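Local structure of RsfP (Uncultured bacterium, 4GLJ) at residues N81-A84 / L85-G89; T199-P202 / E203-A207; R182-S185 / H186-Q190. The protein probably catalyses the phosphate-dependent cleavage of methylthioadenosine, as a phosphorylase of the purine nucleoside type, and binds the dye rhodamine B in this crystal form. All coordinates share one frame; numbering follows the deposited sequence. Where two conformers were deposited one is given.

Overall arrangement
The three contacts each join successive turns of one helix, yet their chemistry follows their place in the fold. Contact 2, in the opening of helix 200-209, lies deepest, with its centre about 7 Å from that of the chain, and combines a phosphate site with buried polar groups and a proline-leucine pair. Contact 1, the end of helix 78-87, is also buried but largely apolar; it touches contact 2 where I82 packs on E203 and L206. Contact 3, in helix 182-190, is only partly buried and faces other subunits, so waters and inter-subunit partners enter its chemistry. Its centre is about 35 Å from that of contact 1, across the middle of the chain.

Contact 1 of 3, residues N81-A84 / L85-G89; sequences NIYA and LKTLG
A84 and L85 bury the most surface where the last turns of helix 78-87 close on themselves, and each brings a different kind of atom to the task. The carbonyl of A84 has two partners. It accepts a bond from the hydroxyl of T87, with OG1 2.7 Å from A84 O, and a weak one from the L88 amide. The T87 torsion explains the first of these: OG1 sits between its own backbone N and carbonyl carbon (chi1 71°), turned back toward the preceding turn. The same rotation puts CG2 of T87 beside the backbone N, 3.6 Å from CE2 of Y83, the methyl approaching the ring obliquely while the two side chains cross at about a right angle.

L85 leans its branch over the turn before it, CG lying 3.3 Å from N81 O, and its amide bonds to that same oxygen. K86 N reaches I82 O at 2.9 Å in an almost straight bond (177°), and T87 N bonds to Y83 O. The helix then stops in a Schellman motif, in which G89 takes a positive phi (87°) that would jam a CB against the carbonyl oxygen of L88; its amide returns to K86 O.

Y83 OH bonds to A294 N, and K86 NZ to A210 O, just past the end of helix 200-209. On the sheet side, L85 packs on A17 and I19 of strand 16-20 and on A60 of strand 57-63, I82 joins it on I19, and A84 and L88 cover I49 of strand 49-54.

Contact 2 of 3, residues T199-P202 / E203-A207; sequences TNMP and EAKLA. With PO4 (phosphate ion), chain D.
The weakly bonded opening turn of helix 200-209, which contains a cis peptide bond between M201 and P202, starts beside a bound phosphate and is held by P202 and L206. The carbonyl of P202 receives the L206 amide nearly along the C=O axis, with L206 N 3.0 Å from P202 O. Side by side and pointing the same way, the proline ring and the leucine then meet through P202 CG and L206 CD1, 3.8 Å apart. Two residues earlier, N200 O accepts the amide of A204, 2.8 Å from A204 N. M201 bends at chi2 (-75°) and lays its sulfur across the K205 chain at about a right angle, SD being 3.6 Å from K205 CG; beyond that crossing K205 NZ forms a salt bridge with D119.

The phosphate probably comes from the crystallisation liquor, but its position is consistent with the phosphate site of this phosphorylase family. T199 holds it through a very short bond, OG1 to O3 of the phosphate at 2.5 Å, and OG1 also takes a weak bond from N200 ND2. A valine in place of this threonine would lack the hydroxyl, and phosphate O3 would probably be gripped less firmly while N200 ND2 lost one weak acceptor. S22 N, R64 NH1, H65 NE2 and A98 N also bond to the ion.

E203 acts from the second shell: its OE2 forms a salt bridge with R64 NE, which probably steadies the guanidinium that reaches the phosphate, and OE1 bonds to Y214 OH. N200 is held by neutral partners, OD1 by T216 OG1 and S95 OG and ND2 by S97 OG.

Contact 3 of 3, residues R182-S185 / H186-Q190; sequences RAES and HWYRQ
Y188 and E184 both start with CG anti to their own carbonyl carbons (chi1 -57° and -73°), and this shared choice carries them off helix 182-190 side by side, pointing the same way. The helix is the middle element of a beta-alpha-beta unit, between the parallel strands 169-173 and 195-197. Within it the Y188 ring comes down on the turn before: E184 O lies over one face, 3.1 Å above the plane and offset toward the rim, while E184 CB stands above the outer part of the same ring, 3.8 Å from Y188 CE2. That same carbonyl oxygen accepts the Y188 amide, 2.8 Å from Y188 N, so the ring lies close over an oxygen already engaged by its own residue's amide.

The four amides from H186 to R189 each bond to the carbonyl four residues back; that of W187 meets A183 O at 2.9 Å. A183 O also accepts a bond from a water, which lies 3.1 Å from H186 ND1 as well and so bridges the two residues. S185 turns its OG to D224 of the same chain, and the bent chain of R189 ends on L102 O, where its guanidinium also makes a cation-pi contact with W226.

The helix also meets the other two subunits of the trimer. R182 forms a salt bridge with D141 of the third subunit, E184 OE2 bonds to D119 N of that subunit, and W187 packs on W187 of the second.

At the far end of the Y188-E184 pair, their polar ends are joined by a single water: it lies at the ring edge, in plane, 2.7 Å from Y188 OH, and donates to E184 OE1 at 2.6 Å.

Contact 1 of 3, residues N81-A84 / L85-G89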
ATOM      1  N   ASN A  81       3.324 -21.301  -5.238  1.00 25.47           N
ATOM      2  CA  ASN A  81       2.108 -22.028  -5.622  1.00 27.18           C
ATOM      3  C   ASN A  81       1.873 -21.970  -7.143  1.00 27.41           C
ATOM      4  O   ASN A  81       1.601 -22.988  -7.771  1.00 27.27           O
ATOM      5  CB  ASN A  81       0.890 -21.401  -4.930  1.00 27.11           C
ATOM      6  CG  ASN A  81       0.851 -21.688  -3.419  1.00 29.00           C
ATOM      7  OD1 ASN A  81       1.600 -22.576  -2.944  1.00 28.70           O
ATOM      8  ND2 ASN A  81      -0.047 -21.005  -2.675  1.00 26.75           N
ATOM      9  N   ILE A  82       2.045 -20.780  -7.716  1.00 27.76           N
ATOM     10  CA  ILE A  82       1.741 -20.592  -9.149  1.00 27.35           C
ATOM     11  C   ILE A  82       2.881 -21.225  -9.880  1.00 28.73           C
ATOM     12  O   ILE A  82       2.645 -21.897 -10.867  1.00 27.72           O
ATOM     13  CB  ILE A  82       1.590 -19.041  -9.455  1.00 26.79           C
ATOM     14  CG1 ILE A  82       0.273 -18.492  -8.870  1.00 25.63           C
ATOM     15  CG2 ILE A  82       1.613 -18.796 -10.966  1.00 27.98           C
ATOM     16  CD1 ILE A  82      -1.008 -19.222  -9.268  1.00 26.92           C
ATOM     17  N   TYR A  83       4.136 -21.076  -9.399  1.00 27.34           N
ATOM     18  CA  TYR A  83       5.255 -21.669 -10.111  1.00 29.44           C
ATOM     19  C   TYR A  83       5.089 -23.216 -10.143  1.00 30.99           C
ATOM     20  O   TYR A  83       5.289 -23.904 -11.180  1.00 31.60           O
ATOM     21  CB  TYR A  83       6.592 -21.341  -9.448  1.00 30.25           C
ATOM     22  CG  TYR A  83       7.813 -21.660 -10.332  1.00 33.54           C
ATOM     23  CD1 TYR A  83       8.372 -20.684 -11.167  1.00 35.43           C
ATOM     24  CD2 TYR A  83       8.403 -22.943 -10.354  1.00 34.84           C
ATOM     25  CE1 TYR A  83       9.489 -20.972 -11.979  1.00 37.60           C
ATOM     26  CE2 TYR A  83       9.513 -23.241 -11.165  1.00 38.58           C
ATOM     27  CZ  TYR A  83      10.039 -22.237 -11.977  1.00 39.85           C
ATOM     28  OH  TYR A  83      11.104 -22.506 -12.815  1.00 44.88           O
ATOM     29  N   ALA A  84       4.752 -23.788  -8.997  1.00 29.91           N
ATOM     30  CA  ALA A  84       4.549 -25.255  -8.912  1.00 31.25           C
ATOM     31  C   ALA A  84       3.463 -25.753  -9.911  1.00 30.22           C
ATOM     32  O   ALA A  84       3.643 -26.770 -10.561  1.00 31.84           O
ATOM     33  CB  ALA A  84       4.198 -25.618  -7.474  1.00 30.94           C
ATOM     34  N   LEU A  85       2.381 -25.000 -10.069  1.00 31.04           N
ATOM     35  CA  LEU A  85       1.266 -25.435 -10.919  1.00 29.54           C
ATOM     36  C   LEU A  85       1.747 -25.298 -12.363  1.00 31.71           C
ATOM     37  O   LEU A  85       1.488 -26.171 -13.182  1.00 30.55           O
ATOM     38  CB  LEU A  85       0.014 -24.592 -10.677  1.00 27.82           C
ATOM     39  CG  LEU A  85      -0.652 -24.797  -9.308  1.00 27.98           C
ATOM     40  CD1 LEU A  85      -1.849 -23.871  -9.134  1.00 27.31           C
ATOM     41  CD2 LEU A  85      -1.097 -26.269  -9.110  1.00 27.89           C
ATOM     42  N   LYS A  86       2.455 -24.202 -12.668  1.00 30.18           N
ATOM     43  CA  LYS A  86       3.166 -24.139 -13.954  1.00 31.73           C
ATOM     44  C   LYS A  86       4.043 -25.348 -14.284  1.00 32.86           C
ATOM     45  O   LYS A  86       3.977 -25.852 -15.410  1.00 35.91           O
ATOM     46  CB  LYS A  86       4.000 -22.836 -14.079  1.00 30.75           C
ATOM     47  CG  LYS A  86       4.518 -22.672 -15.498  1.00 31.09           C
ATOM     48  CD  LYS A  86       3.309 -22.387 -16.439  1.00 30.73           C
ATOM     49  CE  LYS A  86       3.891 -22.137 -17.851  1.00 33.21           C
ATOM     50  NZ  LYS A  86       2.832 -21.694 -18.827  1.00 36.86           N
ATOM     51  N   THR A  87       4.822 -25.852 -13.339  1.00 32.13           N
ATOM     52  CA  THR A  87       5.657 -27.001 -13.609  1.00 34.75           C
ATOM     53  C   THR A  87       4.833 -28.256 -13.928  1.00 36.14           C
ATOM     54  O   THR A  87       5.340 -29.187 -14.566  1.00 36.94           O
ATOM     55  CB  THR A  87       6.650 -27.343 -12.480  1.00 36.85           C
ATOM     56  OG1 THR A  87       5.945 -27.877 -11.347  1.00 36.56           O
ATOM     57  CG2 THR A  87       7.501 -26.125 -12.093  1.00 34.78           C
ATOM     58  N   LEU A  88       3.565 -28.278 -13.537  1.00 34.43           N
ATOM     59  CA  LEU A  88       2.727 -29.478 -13.823  1.00 38.13           C
ATOM     60  C   LEU A  88       2.091 -29.356 -15.213  1.00 40.19           C
ATOM     61  O   LEU A  88       1.417 -30.260 -15.679  1.00 41.88           O
ATOM     62  CB  LEU A  88       1.639 -29.596 -12.725  1.00 39.36           C
ATOM     63  CG  LEU A  88       2.152 -30.005 -11.326  1.00 38.70           C
ATOM     64  CD1 LEU A  88       1.104 -29.871 -10.210  1.00 39.12           C
ATOM     65  CD2 LEU A  88       2.640 -31.456 -11.420  1.00 42.55           C
ATOM     66  N   GLY A  89       2.256 -28.196 -15.849  1.00 36.66           N
ATOM     67  CA  GLY A  89       1.672 -27.922 -17.163  1.00 36.38           C
ATOM     68  C   GLY A  89       0.267 -27.371 -17.128  1.00 35.65           C
ATOM     69  O   GLY A  89      -0.464 -27.403 -18.112  1.00 35.76           O
TER

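Contact 2 of 3, residues T199-P202 / E203-A207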
ATOM      1  N   THR A 199      -7.148 -12.825  -0.861  1.00 20.63           N
ATOM      2  CA  THR A 199      -6.148 -13.790  -1.411  1.00 22.94           C
ATOM      3  C   THR A 199      -5.928 -13.767  -2.955  1.00 24.70           C
ATOM      4  O   THR A 199      -4.872 -14.266  -3.425  1.00 23.14           O
ATOM      5  CB  THR A 199      -6.527 -15.272  -1.049  1.00 23.91           C
ATOM      6  OG1 THR A 199      -7.878 -15.521  -1.530  1.00 24.26           O
ATOM      7  CG2 THR A 199      -6.492 -15.495   0.410  1.00 25.03           C
ATOM      8  N   ASN A 200      -6.895 -13.262  -3.741  1.00 20.51           N
ATOM      9  CA  ASN A 200      -6.781 -13.462  -5.179  1.00 23.14           C
ATOM     10  C   ASN A 200      -5.791 -12.503  -5.856  1.00 22.01           C
ATOM     11  O   ASN A 200      -5.451 -12.696  -7.022  1.00 24.66           O
ATOM     12  CB  ASN A 200      -8.175 -13.516  -5.834  1.00 23.26           C
ATOM     13  CG  ASN A 200      -8.886 -14.881  -5.536  1.00 28.59           C
ATOM     14  OD1 ASN A 200      -9.520 -15.433  -6.410  1.00 29.71           O
ATOM     15  ND2 ASN A 200      -8.621 -15.499  -4.344  1.00 27.39           N
ATOM     16  N   MET A 201      -5.257 -11.545  -5.097  1.00 23.11           N
ATOM     17  CA  MET A 201      -4.038 -10.806  -5.478  1.00 19.15           C
ATOM     18  C   MET A 201      -2.978 -11.121  -4.441  1.00 20.36           C
ATOM     19  O   MET A 201      -3.249 -11.024  -3.255  1.00 21.06           O
ATOM     20  CB  MET A 201      -4.307  -9.293  -5.547  1.00 18.89           C
ATOM     21  CG  MET A 201      -5.193  -8.873  -6.723  1.00 21.29           C
ATOM     22  SD  MET A 201      -4.186  -8.952  -8.245  1.00 25.99           S
ATOM     23  CE  MET A 201      -5.352  -8.347  -9.460  1.00 24.62           C
ATOM     24  N   PRO A 202      -1.756 -11.484  -4.852  1.00 20.45           N
ATOM     25  CA  PRO A 202      -1.223 -11.320  -6.227  1.00 21.46           C
ATOM     26  C   PRO A 202      -1.431 -12.570  -7.095  1.00 21.79           C
ATOM     27  O   PRO A 202      -0.924 -12.588  -8.194  1.00 22.64           O
ATOM     28  CB  PRO A 202       0.279 -11.097  -5.976  1.00 21.98           C
ATOM     29  CG  PRO A 202       0.525 -12.001  -4.790  1.00 22.63           C
ATOM     30  CD  PRO A 202      -0.661 -11.742  -3.882  1.00 22.67           C
ATOM     31  N   GLU A 203      -2.217 -13.537  -6.605  1.00 22.55           N
ATOM     32  CA  GLU A 203      -2.407 -14.850  -7.324  1.00 24.11           C
ATOM     33  C   GLU A 203      -2.821 -14.620  -8.775  1.00 22.99           C
ATOM     34  O   GLU A 203      -2.213 -15.243  -9.674  1.00 23.39           O
ATOM     35  CB  GLU A 203      -3.449 -15.669  -6.599  1.00 22.24           C
ATOM     36  CG  GLU A 203      -3.306 -17.160  -6.650  1.00 25.82           C
ATOM     37  CD  GLU A 203      -4.343 -17.830  -5.760  1.00 27.23           C
ATOM     38  OE1 GLU A 203      -5.549 -17.830  -6.169  1.00 25.89           O
ATOM     39  OE2 GLU A 203      -4.011 -18.272  -4.620  1.00 26.04           O
ATOM     40  N   ALA A 204      -3.754 -13.677  -9.026  1.00 21.25           N
ATOM     41  CA  ALA A 204      -4.186 -13.430 -10.430  1.00 21.84           C
ATOM     42  C   ALA A 204      -3.050 -12.843 -11.308  1.00 23.40           C
ATOM     43  O   ALA A 204      -2.945 -13.173 -12.516  1.00 22.16           O
ATOM     44  CB  ALA A 204      -5.437 -12.532 -10.529  1.00 22.16           C
ATOM     45  N   LYS A 205      -2.260 -11.915 -10.734  1.00 20.58           N
ATOM     46  CA  LYS A 205      -1.111 -11.313 -11.444  1.00 20.61           C
ATOM     47  C   LYS A 205      -0.062 -12.417 -11.807  1.00 19.51           C
ATOM     48  O   LYS A 205       0.513 -12.420 -12.901  1.00 21.78           O
ATOM     49  CB  LYS A 205      -0.451 -10.230 -10.524  1.00 20.82           C
ATOM     50  CG  LYS A 205      -1.327  -8.962 -10.427  1.00 22.96           C
ATOM     51  CD  LYS A 205      -0.661  -7.953  -9.469  1.00 22.58           C
ATOM     52  CE  LYS A 205      -1.446  -6.633  -9.662  1.00 22.85           C
ATOM     53  NZ  LYS A 205      -1.121  -5.591  -8.599  1.00 25.58           N
ATOM     54  N   LEU A 206       0.295 -13.206 -10.837  1.00 20.07           N
ATOM     55  CA  LEU A 206       1.297 -14.253 -10.996  1.00 21.30           C
ATOM     56  C   LEU A 206       0.846 -15.306 -12.033  1.00 21.10           C
ATOM     57  O   LEU A 206       1.643 -15.744 -12.866  1.00 20.70           O
ATOM     58  CB  LEU A 206       1.613 -14.903  -9.626  1.00 20.11           C
ATOM     59  CG  LEU A 206       2.277 -13.846  -8.672  1.00 22.17           C
ATOM     60  CD1 LEU A 206       2.292 -14.335  -7.213  1.00 18.94           C
ATOM     61  CD2 LEU A 206       3.714 -13.492  -9.121  1.00 22.78           C
ATOM     62  N   ALA A 207      -0.420 -15.687 -11.981  1.00 20.56           N
ATOM     63  CA  ALA A 207      -0.989 -16.656 -12.944  1.00 20.76           C
ATOM     64  C   ALA A 207      -0.859 -16.035 -14.339  1.00 22.99           C
ATOM     65  O   ALA A 207      -0.483 -16.731 -15.317  1.00 24.04           O
ATOM     66  CB  ALA A 207      -2.479 -16.932 -12.599  1.00 21.12           C
TER
HETATM   67  P   PO4 D 303      -9.749 -17.502   0.718  1.00 29.63           P
HETATM   68  O1  PO4 D 303      -9.882 -17.023   2.135  1.00 35.17           O
HETATM   69  O2  PO4 D 303     -10.959 -18.390   0.551  1.00 31.83           O
HETATM   70  O3  PO4 D 303      -9.771 -16.272  -0.109  1.00 32.51           O
HETATM   71  O4  PO4 D 303      -8.481 -18.314   0.473  1.00 31.80           O

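Contact 3 of 3, residues R182-S185 / H186-Q190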
ATOM      1  N   ARG A 182     -15.876   0.020   8.935  1.00 23.31           N
ATOM      2  CA  ARG A 182     -17.053   0.453   8.174  1.00 23.92           C
ATOM      3  C   ARG A 182     -16.698   1.492   7.188  1.00 23.91           C
ATOM      4  O   ARG A 182     -17.275   1.525   6.095  1.00 22.98           O
ATOM      5  CB  ARG A 182     -18.209   0.974   9.045  1.00 27.41           C
ATOM      6  CG  ARG A 182     -18.723  -0.092   9.971  1.00 35.22           C
ATOM      7  CD  ARG A 182     -19.924   0.415  10.723  1.00 39.94           C
ATOM      8  NE  ARG A 182     -20.104  -0.290  11.992  1.00 44.99           N
ATOM      9  CZ  ARG A 182     -20.543  -1.543  12.038  1.00 50.16           C
ATOM     10  NH1 ARG A 182     -20.871  -2.161  10.901  1.00 51.94           N
ATOM     11  NH2 ARG A 182     -20.735  -2.163  13.203  1.00 57.79           N
ATOM     12  N   ALA A 183     -15.806   2.428   7.548  1.00 21.73           N
ATOM     13  CA  ALA A 183     -15.404   3.476   6.592  1.00 23.20           C
ATOM     14  C   ALA A 183     -14.663   2.896   5.385  1.00 22.15           C
ATOM     15  O   ALA A 183     -14.820   3.406   4.264  1.00 23.08           O
ATOM     16  CB  ALA A 183     -14.522   4.576   7.266  1.00 24.38           C
ATOM     17  N   GLU A 184     -13.875   1.853   5.595  1.00 22.51           N
ATOM     18  CA  GLU A 184     -13.216   1.203   4.468  1.00 24.87           C
ATOM     19  C   GLU A 184     -14.247   0.513   3.595  1.00 22.27           C
ATOM     20  O   GLU A 184     -14.190   0.691   2.367  1.00 23.79           O
ATOM     21  CB  GLU A 184     -12.150   0.180   4.905  1.00 21.46           C
ATOM     22  CG  GLU A 184     -10.880   0.854   5.470  1.00 22.32           C
ATOM     23  CD  GLU A 184     -10.021  -0.051   6.381  1.00 25.56           C
ATOM     24  OE1 GLU A 184     -10.366  -1.284   6.676  1.00 23.55           O
ATOM     25  OE2 GLU A 184      -8.916   0.458   6.771  1.00 25.82           O
ATOM     26  N   SER A 185     -15.191  -0.202   4.214  1.00 22.90           N
ATOM     27  CA  SER A 185     -16.268  -0.839   3.442  1.00 24.53           C
ATOM     28  C   SER A 185     -17.045   0.141   2.618  1.00 24.85           C
ATOM     29  O   SER A 185     -17.327  -0.156   1.466  1.00 25.19           O
ATOM     30  CB  SER A 185     -17.260  -1.557   4.329  1.00 28.82           C
ATOM     31  OG  SER A 185     -16.585  -2.573   4.912  1.00 32.66           O
ATOM     32  N   HIS A 186     -17.404   1.293   3.198  1.00 25.43           N
ATOM     33  CA  HIS A 186     -18.066   2.395   2.488  0.50 27.21           C
ATOM     34  C   HIS A 186     -17.228   2.861   1.330  1.00 27.64           C
ATOM     35  O   HIS A 186     -17.735   3.118   0.205  1.00 27.60           O
ATOM     36  CB  HIS A 186     -18.291   3.577   3.431  0.50 29.06           C
ATOM     37  CG  HIS A 186     -18.952   4.748   2.765  0.50 33.32           C
ATOM     38  ND1 HIS A 186     -18.256   5.721   2.160  0.50 35.06           N
ATOM     39  CD2 HIS A 186     -20.291   5.061   2.597  0.50 38.60           C
ATOM     40  CE1 HIS A 186     -19.100   6.617   1.635  0.50 40.07           C
ATOM     41  NE2 HIS A 186     -20.350   6.208   1.897  0.50 41.99           N
ATOM     42  N   TRP A 187     -15.931   3.042   1.585  1.00 24.62           N
ATOM     43  CA  TRP A 187     -15.024   3.487   0.511  1.00 26.33           C
ATOM     44  C   TRP A 187     -14.946   2.458  -0.667  1.00 25.03           C
ATOM     45  O   TRP A 187     -15.013   2.842  -1.849  1.00 26.85           O
ATOM     46  CB  TRP A 187     -13.609   3.734   1.129  1.00 27.81           C
ATOM     47  CG  TRP A 187     -12.486   4.057   0.141  1.00 29.33           C
ATOM     48  CD1 TRP A 187     -12.518   4.803  -1.028  1.00 33.39           C
ATOM     49  CD2 TRP A 187     -11.087   3.628   0.300  1.00 30.58           C
ATOM     50  NE1 TRP A 187     -11.244   4.890  -1.600  1.00 39.04           N
ATOM     51  CE2 TRP A 187     -10.345   4.195  -0.816  1.00 36.35           C
ATOM     52  CE3 TRP A 187     -10.402   2.862   1.277  1.00 29.03           C
ATOM     53  CZ2 TRP A 187      -8.968   3.976  -0.976  1.00 40.60           C
ATOM     54  CZ3 TRP A 187      -9.001   2.684   1.134  1.00 31.30           C
ATOM     55  CH2 TRP A 187      -8.312   3.227   0.028  1.00 37.42           C
ATOM     56  N   TYR A 188     -14.873   1.165  -0.344  1.00 24.73           N
ATOM     57  CA  TYR A 188     -14.829   0.135  -1.405  1.00 25.39           C
ATOM     58  C   TYR A 188     -16.106   0.116  -2.221  1.00 26.01           C
ATOM     59  O   TYR A 188     -16.081  -0.037  -3.473  1.00 28.32           O
ATOM     60  CB  TYR A 188     -14.616  -1.252  -0.821  1.00 22.60           C
ATOM     61  CG  TYR A 188     -13.361  -1.354   0.024  1.00 23.65           C
ATOM     62  CD1 TYR A 188     -12.190  -0.658  -0.320  1.00 23.83           C
ATOM     63  CD2 TYR A 188     -13.355  -2.145   1.149  1.00 22.11           C
ATOM     64  CE1 TYR A 188     -11.039  -0.733   0.456  1.00 25.71           C
ATOM     65  CE2 TYR A 188     -12.206  -2.247   1.950  1.00 22.77           C
ATOM     66  CZ  TYR A 188     -11.041  -1.539   1.571  1.00 24.66           C
ATOM     67  OH  TYR A 188      -9.905  -1.622   2.348  1.00 25.70           O
ATOM     68  N   ARG A 189     -17.245   0.313  -1.538  1.00 25.29           N
ATOM     69  CA  ARG A 189     -18.513   0.564  -2.243  1.00 30.45           C
ATOM     70  C   ARG A 189     -18.478   1.773  -3.192  1.00 33.66           C
ATOM     71  O   ARG A 189     -19.048   1.711  -4.326  1.00 33.78           O
ATOM     72  CB  ARG A 189     -19.726   0.657  -1.262  1.00 35.76           C
ATOM     73  CG  ARG A 189     -20.017  -0.618  -0.450  1.00 38.02           C
ATOM     74  CD  ARG A 189     -21.226  -0.508   0.532  1.00 39.89           C
ATOM     75  NE  ARG A 189     -22.290   0.315  -0.052  1.00 47.06           N
ATOM     76  CZ  ARG A 189     -23.344  -0.106  -0.765  1.00 56.91           C
ATOM     77  NH1 ARG A 189     -23.571  -1.406  -1.005  1.00 55.47           N
ATOM     78  NH2 ARG A 189     -24.210   0.796  -1.238  1.00 60.63           N
ATOM     79  N   GLN A 190     -17.847   2.885  -2.768  1.00 31.78           N
ATOM     80  CA  GLN A 190     -17.801   4.086  -3.590  1.00 35.82           C
ATOM     81  C   GLN A 190     -16.885   3.808  -4.825  1.00 35.50           C
ATOM     82  O   GLN A 190     -17.052   4.414  -5.905  1.00 39.00           O
ATOM     83  CB  GLN A 190     -17.316   5.276  -2.709  1.00 39.15           C
ATOM     84  CG  GLN A 190     -16.885   6.514  -3.480  1.00 50.63           C
ATOM     85  CD  GLN A 190     -16.314   7.597  -2.563  1.00 56.70           C
ATOM     86  OE1 GLN A 190     -16.772   7.771  -1.432  1.00 61.98           O
ATOM     87  NE2 GLN A 190     -15.307   8.303  -3.038  1.00 62.72           N
TER
HETATM   88  O   HOH W   1     -15.632   5.858   3.883  1.00 32.41           O
HETATM   89  O   HOH W   2     -10.208  -3.004   4.684  1.00 25.25           O